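Local atomic coordinates of acetamidase (Bacillus halodurans, PDB entry 2II1), a protein that binds calcium ions and probably hydrolyses carbon-nitrogen bonds in linear amides. Residues A[132-137]-A[153-158]; A[30-35]-A[176-181]. One frame throughout, in Å; residues are numbered along the deposited sequence.

In the fold
Both contacts meet on one mixed sheet, in which strand 131-136 runs antiparallel to strand 153-155 and to strand 176-184. Interaction 1 pairs the first two about 3 Å from the centre of the folded chain, and interaction 2 packs the third against strand 28-34 of a separate nine-stranded sheet. Their centres lie about 11 Å apart, and probable backbone hydrogen bonds join them, with Val134 O 2.8 Å from Gly181 N and Gly136 O 3.1 Å from Ala179 N. In sequence, both segments of interaction 1 fall between 30-35 and 176-181. One sheet therefore both packs against its neighbour, at interaction 2, and carries calcium ligands, at interaction 1, where Asp182, directly after Gly181, joins Asn155 and Asp157.

Interaction 1 (A[132-137]-A[153-158]); sequences IGVIGT and GGNLDT. With CA (calcium ion), chain E.
Gly133 O is gripped by three donors. Asp157 N reaches it at 3.1 Å in the carbonyl plane, on a lone pair, with an N-H...O angle of 152°; Leu156 N adds a weak, bent bond, and a water that also bonds Ile132 O and Thr158 N donates the third. Farther along, Ile135 and Gly154 form an antiparallel hydrogen-bonded pair: Gly154 N to Ile135 O is 2.8 Å, and Ile135 N to Gly154 O is 3.3 Å. Glycines permit this closeness, since a CB on Gly136 would clash with Gly154 N and one on Gly153 with Ile135 O, and the backbone angles of Gly153 and Gly154 themselves call for glycine.

Beyond the pairing, calcium takes Asn155 OD1 at 2.3 Å and both carboxylate oxygens of Asp157, OD1 at 2.5 Å and OD2 at 2.4 Å, besides two waters and Asp182. Asn155 CG stands anti to its backbone N (chi1 -159°), which brings OD1 to the metal and within 3.6 Å of Val134 CG2. Asn155 ND2 bonds Gly147 O, and Asp157 OD2 accepts from Asn278 ND2. The ion probably offsets the repulsion between Asn155 OD1 and Asp157's carboxylate, while Gly133 O ties the metal-binding segment, with its inverse gamma turn centred on Asn155, to the sheet.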
ATOM      1  N   ILE A 132       8.704  -1.077  15.653  1.00 13.40           N
ATOM      2  CA  ILE A 132       7.846  -0.780  16.786  1.00 13.04           C
ATOM      3  C   ILE A 132       6.361  -0.649  16.361  1.00 11.23           C
ATOM      4  O   ILE A 132       6.007   0.223  15.548  1.00 11.29           O
ATOM      5  CB  ILE A 132       8.238   0.584  17.435  1.00 13.59           C
ATOM      6  CG1 ILE A 132       9.699   0.642  17.814  1.00 10.99           C
ATOM      7  CG2 ILE A 132       7.428   0.837  18.686  1.00  7.38           C
ATOM      8  CD1 ILE A 132      10.173   2.070  18.019  1.00 10.73           C
ATOM      9  N   GLY A 133       5.492  -1.446  16.972  1.00  8.45           N
ATOM     10  CA  GLY A 133       4.081  -1.453  16.601  1.00  9.09           C
ATOM     11  C   GLY A 133       3.225  -0.405  17.305  1.00  8.40           C
ATOM     12  O   GLY A 133       2.287   0.141  16.716  1.00 12.54           O
ATOM     13  N   VAL A 134       3.510  -0.179  18.574  1.00  8.70           N
ATOM     14  CA  VAL A 134       2.764   0.733  19.431  1.00 10.37           C
ATOM     15  C   VAL A 134       3.733   1.795  19.896  1.00  9.80           C
ATOM     16  O   VAL A 134       4.683   1.499  20.620  1.00 10.53           O
ATOM     17  CB  VAL A 134       2.144   0.025  20.664  1.00 11.35           C
ATOM     18  CG1 VAL A 134       1.693   1.045  21.702  1.00  7.36           C
ATOM     19  CG2 VAL A 134       0.995  -0.860  20.243  1.00 13.58           C
ATOM     20  N   ILE A 135       3.518   3.014  19.414  1.00 10.71           N
ATOM     21  CA  ILE A 135       4.235   4.179  19.889  1.00 12.36           C
ATOM     22  C   ILE A 135       3.245   5.349  19.935  1.00 12.26           C
ATOM     23  O   ILE A 135       2.570   5.608  18.959  1.00 12.32           O
ATOM     24  CB  ILE A 135       5.450   4.495  18.978  1.00 10.96           C
ATOM     25  CG1 ILE A 135       6.352   5.555  19.643  1.00 16.25           C
ATOM     26  CG2 ILE A 135       4.997   4.909  17.589  1.00 17.87           C
ATOM     27  CD1 ILE A 135       7.683   5.729  18.981  1.00 13.63           C
ATOM     28  N   GLY A 136       3.155   6.055  21.067  1.00 11.71           N
ATOM     29  CA  GLY A 136       2.183   7.123  21.189  1.00 10.71           C
ATOM     30  C   GLY A 136       2.394   8.039  22.369  1.00 12.87           C
ATOM     31  O   GLY A 136       3.149   7.712  23.302  1.00 13.39           O
ATOM     32  N   THR A 137       1.757   9.207  22.282  1.00 11.17           N
ATOM     33  CA  THR A 137       1.680  10.180  23.377  1.00  9.85           C
ATOM     34  C   THR A 137       0.242  10.175  23.940  1.00 12.94           C
ATOM     35  O   THR A 137      -0.652   9.527  23.380  1.00 10.89           O
ATOM     36  CB  THR A 137       2.096  11.589  22.877  1.00  9.22           C
ATOM     37  OG1 THR A 137       1.243  12.008  21.802  1.00 10.29           O
ATOM     38  CG2 THR A 137       3.565  11.575  22.398  1.00  7.89           C
ATOM     39  N   GLY A 153      -0.906   8.518  17.949  1.00 12.46           N
ATOM     40  CA  GLY A 153      -0.130   7.307  17.624  1.00 11.81           C
ATOM     41  C   GLY A 153      -0.890   6.088  18.128  1.00 12.15           C
ATOM     42  O   GLY A 153      -2.032   5.852  17.723  1.00 10.23           O
ATOM     43  N   GLY A 154      -0.266   5.338  19.029  1.00 11.12           N
ATOM     44  CA  GLY A 154      -0.817   4.084  19.510  1.00  9.75           C
ATOM     45  C   GLY A 154      -0.519   2.923  18.564  1.00 11.07           C
ATOM     46  O   GLY A 154       0.571   2.862  17.987  1.00 10.43           O
ATOM     47  N   ASN A 155      -1.509   2.050  18.362  1.00 10.81           N
ATOM     48  CA  ASN A 155      -1.353   0.788  17.633  1.00 10.23           C
ATOM     49  C   ASN A 155      -1.332   0.990  16.100  1.00 10.95           C
ATOM     50  O   ASN A 155      -2.292   0.673  15.385  1.00  8.08           O
ATOM     51  CB  ASN A 155      -2.448  -0.167  18.060  1.00 11.97           C
ATOM     52  CG  ASN A 155      -2.109  -1.598  17.794  1.00 16.43           C
ATOM     53  OD1 ASN A 155      -0.971  -1.948  17.421  1.00  9.40           O
ATOM     54  ND2 ASN A 155      -3.101  -2.451  17.953  1.00 15.16           N
ATOM     55  N   LEU A 156      -0.223   1.569  15.634  1.00 10.61           N
ATOM     56  CA  LEU A 156      -0.071   2.010  14.231  1.00 14.16           C
ATOM     57  C   LEU A 156       0.333   0.859  13.319  1.00 15.18           C
ATOM     58  O   LEU A 156       0.061   0.904  12.115  1.00 18.04           O
ATOM     59  CB  LEU A 156       0.999   3.133  14.129  1.00 15.56           C
ATOM     60  CG  LEU A 156       0.684   4.515  14.730  1.00 13.05           C
ATOM     61  CD1 LEU A 156       1.826   5.515  14.649  1.00  8.52           C
ATOM     62  CD2 LEU A 156      -0.548   5.147  14.081  1.00  7.53           C
ATOM     63  N   ASP A 157       1.004  -0.151  13.895  1.00 11.54           N
ATOM     64  CA  ASP A 157       1.590  -1.253  13.134  1.00 12.62           C
ATOM     65  C   ASP A 157       2.115  -0.844  11.752  1.00 11.30           C
ATOM     66  O   ASP A 157       1.693  -1.364  10.714  1.00 13.03           O
ATOM     67  CB  ASP A 157       0.623  -2.445  13.091  1.00 12.92           C
ATOM     68  CG  ASP A 157       0.403  -3.049  14.464  1.00 13.70           C
ATOM     69  OD1 ASP A 157       1.338  -2.996  15.298  1.00 15.88           O
ATOM     70  OD2 ASP A 157      -0.690  -3.583  14.722  1.00 11.40           O
ATOM     71  N   THR A 158       3.075   0.083  11.778  1.00 13.83           N
ATOM     72  CA  THR A 158       3.683   0.666  10.584  1.00 11.50           C
ATOM     73  C   THR A 158       5.117   0.175  10.525  1.00 12.20           C
ATOM     74  O   THR A 158       5.930   0.455  11.425  1.00 11.13           O
ATOM     75  CB  THR A 158       3.552   2.233  10.637  1.00 11.26           C
ATOM     76  OG1 THR A 158       2.170   2.578  10.534  1.00 12.34           O
ATOM     77  CG2 THR A 158       4.312   2.949   9.532  1.00  9.36           C
TER
HETATM   78 CA    CA E 400      -0.060  -4.065  17.006  1.00 15.04          CA
HETATM   79  O   HOH W   1       3.852   1.162  14.293  1.00 11.47           O
HETATM   80  O   HOH W   2      -2.234  -4.884  16.700  1.00 14.95           O
HETATM   81  O   HOH W   3       0.602  -6.378  16.517  1.00 22.75           O

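Interaction 2 (A[30-35]-A[176-181]); sequences VIFETK and ALLALG
Two beta sheets face each other here: strand 28-34 of the nine-stranded sheet packs on strand 176-184 of the sheet that leads to the calcium site. The short segment axes approach to 7.3 Å with 45° between their directions, too far apart for backbone pairing, and side chains fill the interval.

Phe32 and Leu180 carry most of the contact, each pointing toward the opposing strand. Leu180 lies over one face of the Phe32 ring, its CD2 being 4.1 Å from the ring centroid and 18° off the ring normal, a CH-pi contact offset toward the rim. Leu180 CG, at 3.8 Å from Phe32 CD2, covers that same face. The leucine does this with CG placed between its own backbone N and carbonyl carbon (chi1 75°), and its other branch is left to meet the threonine: Leu180 CD1 comes within 3.5 Å of Thr34 CG2, the two side chains crossing at about a right angle. Thr34 CG2 also approaches Gly181 CA at 4.2 Å, whereas its OG1 makes a weak hydrogen bond with Gly201 O.

The far end of the ring extends to Leu178. Phe32 CZ meets Leu178 CD2 at 4.3 Å, and the carbonyl oxygen Leu178 O stands at the ring edge, near its plane, 4.1 Å from Phe32 CE2. On their own sheet, Leu5 and Leu205 also touch the phenylalanine. With an alanine at Leu180 both branches are gone, and the covered Phe32 face and Thr34 CG2 would probably lose their packing partner, opening a gap between the sheets. Every residue that touches is buried, and the segments share largely apolar surface without a hydrogen bond between them, so dispersion and the exclusion of water probably hold the two sheets together at this point.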
ATOM      1  N   VAL A  30      16.954   7.783  25.240  1.00 11.36           N
ATOM      2  CA  VAL A  30      16.055   7.017  26.123  1.00  9.67           C
ATOM      3  C   VAL A  30      15.970   5.573  25.671  1.00  9.71           C
ATOM      4  O   VAL A  30      15.761   5.305  24.497  1.00 10.76           O
ATOM      5  CB  VAL A  30      14.605   7.597  26.193  1.00 12.38           C
ATOM      6  CG1 VAL A  30      13.900   7.007  27.396  1.00  6.71           C
ATOM      7  CG2 VAL A  30      14.613   9.101  26.288  1.00 13.48           C
ATOM      8  N   ILE A  31      16.109   4.637  26.603  1.00 11.15           N
ATOM      9  CA  ILE A  31      16.046   3.194  26.285  1.00 11.65           C
ATOM     10  C   ILE A  31      14.782   2.589  26.907  1.00 13.35           C
ATOM     11  O   ILE A  31      14.557   2.743  28.110  1.00 11.41           O
ATOM     12  CB  ILE A  31      17.325   2.445  26.782  1.00 10.49           C
ATOM     13  CG1 ILE A  31      18.568   2.984  26.084  1.00 12.93           C
ATOM     14  CG2 ILE A  31      17.237   0.896  26.532  1.00 10.52           C
ATOM     15  CD1 ILE A  31      19.830   2.767  26.886  1.00 17.15           C
ATOM     16  N   PHE A  32      13.946   1.941  26.084  1.00 12.73           N
ATOM     17  CA  PHE A  32      12.674   1.371  26.527  1.00 11.44           C
ATOM     18  C   PHE A  32      12.832  -0.128  26.422  1.00 10.49           C
ATOM     19  O   PHE A  32      13.042  -0.634  25.324  1.00 13.90           O
ATOM     20  CB  PHE A  32      11.499   1.781  25.606  1.00 11.91           C
ATOM     21  CG  PHE A  32      11.025   3.193  25.769  1.00 10.73           C
ATOM     22  CD1 PHE A  32      11.756   4.245  25.261  1.00 10.16           C
ATOM     23  CD2 PHE A  32       9.807   3.470  26.372  1.00 11.08           C
ATOM     24  CE1 PHE A  32      11.319   5.551  25.406  1.00  7.24           C
ATOM     25  CE2 PHE A  32       9.343   4.770  26.498  1.00 13.07           C
ATOM     26  CZ  PHE A  32      10.111   5.819  26.019  1.00 13.22           C
ATOM     27  N   GLU A  33      12.756  -0.845  27.538  1.00 12.12           N
ATOM     28  CA  GLU A  33      12.615  -2.313  27.521  1.00  9.32           C
ATOM     29  C   GLU A  33      11.129  -2.660  27.428  1.00 11.54           C
ATOM     30  O   GLU A  33      10.322  -2.102  28.166  1.00  8.75           O
ATOM     31  CB  GLU A  33      13.230  -2.944  28.778  1.00 12.44           C
ATOM     32  N   THR A  34      10.774  -3.589  26.538  1.00 13.74           N
ATOM     33  CA  THR A  34       9.371  -3.897  26.239  1.00 16.07           C
ATOM     34  C   THR A  34       9.008  -5.376  26.460  1.00 16.64           C
ATOM     35  O   THR A  34       9.840  -6.256  26.309  1.00 19.83           O
ATOM     36  CB  THR A  34       9.027  -3.538  24.740  1.00 15.27           C
ATOM     37  OG1 THR A  34       9.547  -4.558  23.885  1.00 25.44           O
ATOM     38  CG2 THR A  34       9.605  -2.157  24.324  1.00 15.85           C
ATOM     39  N   LYS A  35       7.758  -5.651  26.811  1.00 17.31           N
ATOM     40  CA  LYS A  35       7.272  -7.029  26.740  1.00 17.99           C
ATOM     41  C   LYS A  35       6.561  -7.189  25.389  1.00 16.88           C
ATOM     42  O   LYS A  35       6.224  -6.181  24.735  1.00 16.80           O
ATOM     43  CB  LYS A  35       6.324  -7.330  27.886  1.00 18.92           C
ATOM     44  CG  LYS A  35       6.832  -6.924  29.246  1.00 21.37           C
ATOM     45  CD  LYS A  35       5.930  -7.499  30.297  1.00 23.45           C
ATOM     46  CE  LYS A  35       6.493  -7.375  31.697  1.00 24.80           C
ATOM     47  NZ  LYS A  35       5.350  -7.343  32.640  1.00 21.11           N
ATOM     48  N   ALA A 176       4.190  15.497  27.175  1.00 13.20           N
ATOM     49  CA  ALA A 176       3.908  14.495  26.091  1.00 13.46           C
ATOM     50  C   ALA A 176       3.379  13.153  26.605  1.00 13.39           C
ATOM     51  O   ALA A 176       2.299  12.727  26.204  1.00 11.27           O
ATOM     52  CB  ALA A 176       5.136  14.272  25.204  1.00  9.41           C
ATOM     53  N   LEU A 177       4.176  12.511  27.465  1.00 14.41           N
ATOM     54  CA  LEU A 177       3.909  11.179  28.038  1.00 13.63           C
ATOM     55  C   LEU A 177       3.950  10.097  26.972  1.00 11.28           C
ATOM     56  O   LEU A 177       2.911   9.578  26.542  1.00 10.32           O
ATOM     57  CB  LEU A 177       2.603  11.123  28.819  1.00 14.15           C
ATOM     58  CG  LEU A 177       2.473  12.166  29.938  1.00 12.67           C
ATOM     59  CD1 LEU A 177       1.092  12.061  30.500  1.00 10.61           C
ATOM     60  CD2 LEU A 177       3.514  12.005  31.016  1.00  8.14           C
ATOM     61  N   LEU A 178       5.182   9.775  26.582  1.00  8.30           N
ATOM     62  CA  LEU A 178       5.512   8.824  25.514  1.00  9.77           C
ATOM     63  C   LEU A 178       5.597   7.402  26.089  1.00 10.40           C
ATOM     64  O   LEU A 178       6.133   7.202  27.150  1.00  9.94           O
ATOM     65  CB  LEU A 178       6.869   9.181  24.863  1.00  7.83           C
ATOM     66  CG  LEU A 178       7.387   8.354  23.689  1.00 10.58           C
ATOM     67  CD1 LEU A 178       6.421   8.320  22.497  1.00  3.91           C
ATOM     68  CD2 LEU A 178       8.762   8.851  23.217  1.00 11.37           C
ATOM     69  N   ALA A 179       5.042   6.443  25.363  1.00 11.26           N
ATOM     70  CA  ALA A 179       5.013   5.040  25.771  1.00 12.11           C
ATOM     71  C   ALA A 179       5.184   4.230  24.482  1.00 12.55           C
ATOM     72  O   ALA A 179       4.764   4.676  23.419  1.00 13.44           O
ATOM     73  CB  ALA A 179       3.654   4.704  26.457  1.00 11.24           C
ATOM     74  N   LEU A 180       5.837   3.081  24.553  1.00 13.63           N
ATOM     75  CA  LEU A 180       6.002   2.277  23.353  1.00 11.75           C
ATOM     76  C   LEU A 180       6.111   0.814  23.680  1.00 12.00           C
ATOM     77  O   LEU A 180       6.374   0.436  24.815  1.00 10.91           O
ATOM     78  CB  LEU A 180       7.176   2.747  22.490  1.00 17.00           C
ATOM     79  CG  LEU A 180       8.608   2.447  22.924  1.00 11.75           C
ATOM     80  CD1 LEU A 180       8.958   0.953  22.779  1.00 19.54           C
ATOM     81  CD2 LEU A 180       9.534   3.322  22.125  1.00 12.96           C
ATOM     82  N   GLY A 181       5.876  -0.001  22.668  1.00 11.59           N
ATOM     83  CA  GLY A 181       5.731  -1.420  22.877  1.00 13.71           C
ATOM     84  C   GLY A 181       5.525  -2.152  21.577  1.00 14.28           C
ATOM     85  O   GLY A 181       5.723  -1.601  20.490  1.00 16.52           O
TER